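Local coordinates for inositol monophosphatase family protein (Staphylococcus aureus subsp. aureus MSSA476, PDB 4I3Y) that probably hydrolyses inositol monophosphates to inositol and phosphate, using magnesium ions and being inhibited by lithium, at residues K136-M150 and A218-M230. Numbering follows the deposited sequence.
Sequences KAIRGEGAFCNGIKM and AQFLFAELLNLKM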
# COMPACT_ATOMS: atom_id res chain seq x y z
N LYS A 136 -0.35 8.54 17.13
CA LYS A 136 0.01 9.77 17.86
C LYS A 136 1.27 9.56 18.67
O LYS A 136 1.57 8.43 19.06
CB LYS A 136 -1.14 10.24 18.76
CG LYS A 136 -1.42 9.30 19.93
CD LYS A 136 -2.54 9.89 20.81
CE LYS A 136 -2.70 9.08 22.12
NZ LYS A 136 -3.80 9.73 22.90
N ALA A 137 2.01 10.65 18.86
CA ALA A 137 3.21 10.69 19.67
C ALA A 137 3.07 11.85 20.68
O ALA A 137 2.68 12.97 20.31
CB ALA A 137 4.41 10.90 18.79
N ILE A 138 3.34 11.54 21.97
CA ILE A 138 3.24 12.52 23.06
C ILE A 138 4.47 12.47 23.91
O ILE A 138 4.77 11.41 24.49
CB ILE A 138 2.06 12.24 24.01
CG1 ILE A 138 0.74 12.41 23.26
CG2 ILE A 138 2.17 13.13 25.27
CD1 ILE A 138 0.06 11.10 23.04
N ARG A 139 5.19 13.60 23.98
CA ARG A 139 6.48 13.67 24.69
C ARG A 139 6.21 13.32 26.15
O ARG A 139 5.38 13.95 26.76
CB ARG A 139 7.07 15.06 24.53
CG ARG A 139 8.40 15.39 25.19
CD ARG A 139 9.08 16.49 24.31
NE ARG A 139 10.36 15.91 24.08
CZ ARG A 139 11.04 15.69 22.99
NH1 ARG A 139 10.78 16.15 21.77
NH2 ARG A 139 12.13 15.05 23.22
N GLY A 140 6.88 12.31 26.69
CA GLY A 140 6.69 11.92 28.10
C GLY A 140 5.80 10.68 28.23
O GLY A 140 5.99 9.89 29.14
N GLU A 141 4.86 10.49 27.31
CA GLU A 141 3.95 9.33 27.34
C GLU A 141 4.33 8.20 26.36
O GLU A 141 4.23 7.04 26.73
CB GLU A 141 2.56 9.79 26.95
CG GLU A 141 1.53 9.96 28.03
CD GLU A 141 0.13 10.18 27.43
OE1 GLU A 141 -0.57 9.17 27.17
OE2 GLU A 141 -0.29 11.35 27.19
N GLY A 142 4.68 8.54 25.11
CA GLY A 142 5.11 7.58 24.08
C GLY A 142 4.30 7.75 22.79
O GLY A 142 3.62 8.77 22.57
N ALA A 143 4.39 6.73 21.94
CA ALA A 143 3.71 6.71 20.64
C ALA A 143 2.68 5.62 20.62
O ALA A 143 2.91 4.56 21.20
CB ALA A 143 4.72 6.56 19.48
N PHE A 144 1.53 5.92 19.99
CA PHE A 144 0.36 5.03 20.02
C PHE A 144 -0.30 4.91 18.64
O PHE A 144 -0.27 5.84 17.84
CB PHE A 144 -0.70 5.56 21.04
CG PHE A 144 -0.16 5.68 22.42
CD1 PHE A 144 -0.34 4.64 23.35
CD2 PHE A 144 0.56 6.83 22.80
CE1 PHE A 144 0.20 4.74 24.65
CE2 PHE A 144 1.07 6.95 24.10
CZ PHE A 144 0.90 5.88 25.01
N CYS A 145 -0.90 3.76 18.37
CA CYS A 145 -1.82 3.63 17.21
C CYS A 145 -3.15 3.26 17.81
O CYS A 145 -3.28 2.18 18.43
CB CYS A 145 -1.34 2.59 16.22
SG CYS A 145 -2.48 2.38 14.82
N ASN A 146 -4.13 4.14 17.68
CA ASN A 146 -5.43 3.94 18.38
C ASN A 146 -5.22 3.60 19.82
O ASN A 146 -5.84 2.67 20.34
CB ASN A 146 -6.30 2.87 17.72
CG ASN A 146 -6.81 3.33 16.37
OD1 ASN A 146 -6.88 4.54 16.14
ND2 ASN A 146 -7.20 2.38 15.48
N GLY A 147 -4.33 4.31 20.47
CA GLY A 147 -4.09 3.92 21.87
C GLY A 147 -3.44 2.56 22.17
O GLY A 147 -3.22 2.25 23.32
N ILE A 148 -3.10 1.76 21.16
CA ILE A 148 -2.16 0.67 21.43
C ILE A 148 -0.74 1.27 21.37
O ILE A 148 -0.43 1.90 20.40
CB ILE A 148 -2.40 -0.48 20.46
CG1 ILE A 148 -3.73 -1.23 20.84
CG2 ILE A 148 -1.20 -1.41 20.42
CD1 ILE A 148 -4.62 -1.72 19.68
N LYS A 149 0.13 1.07 22.38
CA LYS A 149 1.42 1.75 22.46
C LYS A 149 2.43 1.08 21.51
O LYS A 149 2.55 -0.14 21.51
CB LYS A 149 1.98 1.80 23.91
CG LYS A 149 3.20 2.72 24.16
CD LYS A 149 3.56 2.76 25.68
CE LYS A 149 4.74 3.69 25.99
NZ LYS A 149 5.89 3.37 25.08
N MET A 150 3.09 1.88 20.68
CA MET A 150 4.15 1.42 19.79
C MET A 150 5.49 1.34 20.53
O MET A 150 5.76 2.18 21.40
CB MET A 150 4.26 2.41 18.62
CG MET A 150 2.98 2.55 17.80
SD MET A 150 2.93 3.95 16.61
CE MET A 150 4.00 3.23 15.35
N ALA A 218 5.14 15.60 11.69
CA ALA A 218 4.83 14.72 12.82
C ALA A 218 5.93 13.69 13.10
O ALA A 218 6.09 13.22 14.24
CB ALA A 218 3.53 13.97 12.53
N GLN A 219 6.64 13.31 12.03
CA GLN A 219 7.57 12.22 12.08
C GLN A 219 8.76 12.46 13.04
O GLN A 219 9.31 11.47 13.60
CB GLN A 219 8.08 11.90 10.67
CG GLN A 219 7.05 11.25 9.74
CD GLN A 219 6.25 12.24 8.93
OE1 GLN A 219 5.68 13.22 9.47
NE2 GLN A 219 6.11 11.96 7.62
N PHE A 220 9.18 13.73 13.22
CA PHE A 220 10.27 14.02 14.18
C PHE A 220 10.04 13.38 15.51
O PHE A 220 10.93 12.73 16.04
CB PHE A 220 10.44 15.53 14.43
CG PHE A 220 11.00 16.30 13.25
CD1 PHE A 220 12.38 16.38 13.04
CD2 PHE A 220 10.15 16.99 12.37
CE1 PHE A 220 12.87 17.10 11.94
CE2 PHE A 220 10.63 17.69 11.29
CZ PHE A 220 12.01 17.73 11.06
N LEU A 221 8.87 13.59 16.10
CA LEU A 221 8.68 13.06 17.46
C LEU A 221 8.54 11.55 17.46
O LEU A 221 9.03 10.85 18.40
CB LEU A 221 7.48 13.77 18.13
CG LEU A 221 7.18 13.38 19.55
CD1 LEU A 221 8.40 13.68 20.39
CD2 LEU A 221 5.95 14.15 20.08
N PHE A 222 7.91 10.99 16.39
CA PHE A 222 7.88 9.54 16.25
C PHE A 222 9.29 8.96 16.23
O PHE A 222 9.54 7.94 16.85
CB PHE A 222 7.05 9.09 15.04
CG PHE A 222 5.55 9.23 15.22
CD1 PHE A 222 4.81 8.20 15.82
CD2 PHE A 222 4.87 10.35 14.77
CE1 PHE A 222 3.43 8.33 16.02
CE2 PHE A 222 3.49 10.49 14.95
CZ PHE A 222 2.76 9.47 15.55
N ALA A 223 10.19 9.61 15.47
CA ALA A 223 11.55 9.08 15.27
C ALA A 223 12.32 9.15 16.61
O ALA A 223 12.95 8.18 17.02
CB ALA A 223 12.29 9.88 14.18
N GLU A 224 12.16 10.26 17.33
CA GLU A 224 12.79 10.36 18.66
C GLU A 224 12.27 9.28 19.64
O GLU A 224 13.05 8.56 20.25
CB GLU A 224 12.50 11.75 19.23
CG GLU A 224 13.06 11.96 20.63
CD GLU A 224 13.10 13.42 21.00
OE1 GLU A 224 12.66 14.27 20.21
OE2 GLU A 224 13.57 13.71 22.11
N LEU A 225 10.94 9.12 19.73
CA LEU A 225 10.40 8.26 20.80
C LEU A 225 10.59 6.78 20.47
O LEU A 225 10.64 5.94 21.37
CB LEU A 225 8.92 8.58 21.06
CG LEU A 225 8.60 10.01 21.55
CD1 LEU A 225 7.18 10.04 22.05
CD2 LEU A 225 9.61 10.52 22.63
N LEU A 226 10.68 6.45 19.18
CA LEU A 226 10.82 5.05 18.77
C LEU A 226 12.25 4.72 18.28
O LEU A 226 12.45 3.68 17.66
CB LEU A 226 9.78 4.73 17.66
CG LEU A 226 8.32 4.86 18.12
CD1 LEU A 226 7.35 5.00 16.93
CD2 LEU A 226 7.93 3.72 19.06
N ASN A 227 13.23 5.62 18.53
CA ASN A 227 14.63 5.33 18.20
C ASN A 227 14.88 5.09 16.69
O ASN A 227 15.65 4.17 16.29
CB ASN A 227 15.18 4.16 19.05
CG ASN A 227 16.71 4.19 19.13
OD1 ASN A 227 17.31 5.24 18.87
ND2 ASN A 227 17.36 3.03 19.41
N LEU A 228 14.23 5.91 15.86
CA LEU A 228 14.43 5.84 14.39
C LEU A 228 15.41 6.90 14.01
O LEU A 228 15.49 7.88 14.73
CB LEU A 228 13.11 6.15 13.65
CG LEU A 228 11.86 5.34 14.07
CD1 LEU A 228 10.63 5.78 13.30
CD2 LEU A 228 12.08 3.82 13.95
N LYS A 229 16.11 6.75 12.88
CA LYS A 229 16.92 7.83 12.32
C LYS A 229 16.08 8.63 11.37
O LYS A 229 15.45 8.05 10.46
CB LYS A 229 18.15 7.28 11.56
CG LYS A 229 19.04 6.41 12.40
CD LYS A 229 19.70 7.20 13.52
CE LYS A 229 20.73 6.38 14.27
NZ LYS A 229 21.16 7.10 15.51
N MET A 230 16.02 9.95 11.58
CA MET A 230 15.36 10.82 10.64
C MET A 230 16.29 11.98 10.40
O MET A 230 16.60 12.74 11.33
CB MET A 230 14.02 11.30 11.17
CG MET A 230 13.33 12.35 10.29
SD MET A 230 11.67 12.74 10.96
CE MET A 230 11.29 14.15 9.95
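The methyl of Ala137 sits squarely over one face of the Phe222 ring, its CB 3.8 Å from the ring centroid, a clean CH-pi contact. Lys136 N lies in the ring plane at the edge, as does Ala218 C, while Phe222 CD1 comes within 4.0 Å of Ala143 CB from an oblique direction. With CG beside the backbone N (chi1 -74°), the ring leans from the helix onto the strands. The other flat pair is the Arg139 guanidinium and the Glu224 carboxylate, whose planes are turned 63° apart. Arg139 NH1 donates to Glu224 OE1 over 3.1 Å, in a bent bond that meets the oxygen from above the carboxylate plane. The NH2 side of this salt bridge is modelled too tightly to be trusted in detail. NH1 also reaches Pro121 O on the adjoining strand, so the arginine has a second anchor.

This is helix-on-sheet packing in the layered alpha/beta fold of the inositol monophosphatase family: helix 219-225 lies across antiparallel strands 133-138 and 142-145 near the end of the larger sheet, crossing 136-138 at 68°, and edge strand 148-150 is met chiefly by Leu226. A classic beta bulge, with Glu141 and Gly142 both facing Ile138, sits at the turn end of the 133-138/142-145 hairpin, and Ile138 O takes both their N-H groups.

Three leucines extend the contact along the strands. Leu221 lies against Ala137, CG 3.8 Å from Ala137 CB, with CD2 against Ala137 O. Leu225 CD1 reaches the hairpin backbone, 3.7 Å from Ile138 O. Beyond the helix end, Leu226 divides its methyls: CD1 touches Ala143 CB, and CD2 rests 3.5 Å from Met150 O. Met196 and Ala199 of helix 191-200 touch Phe222 and Leu226, respectively.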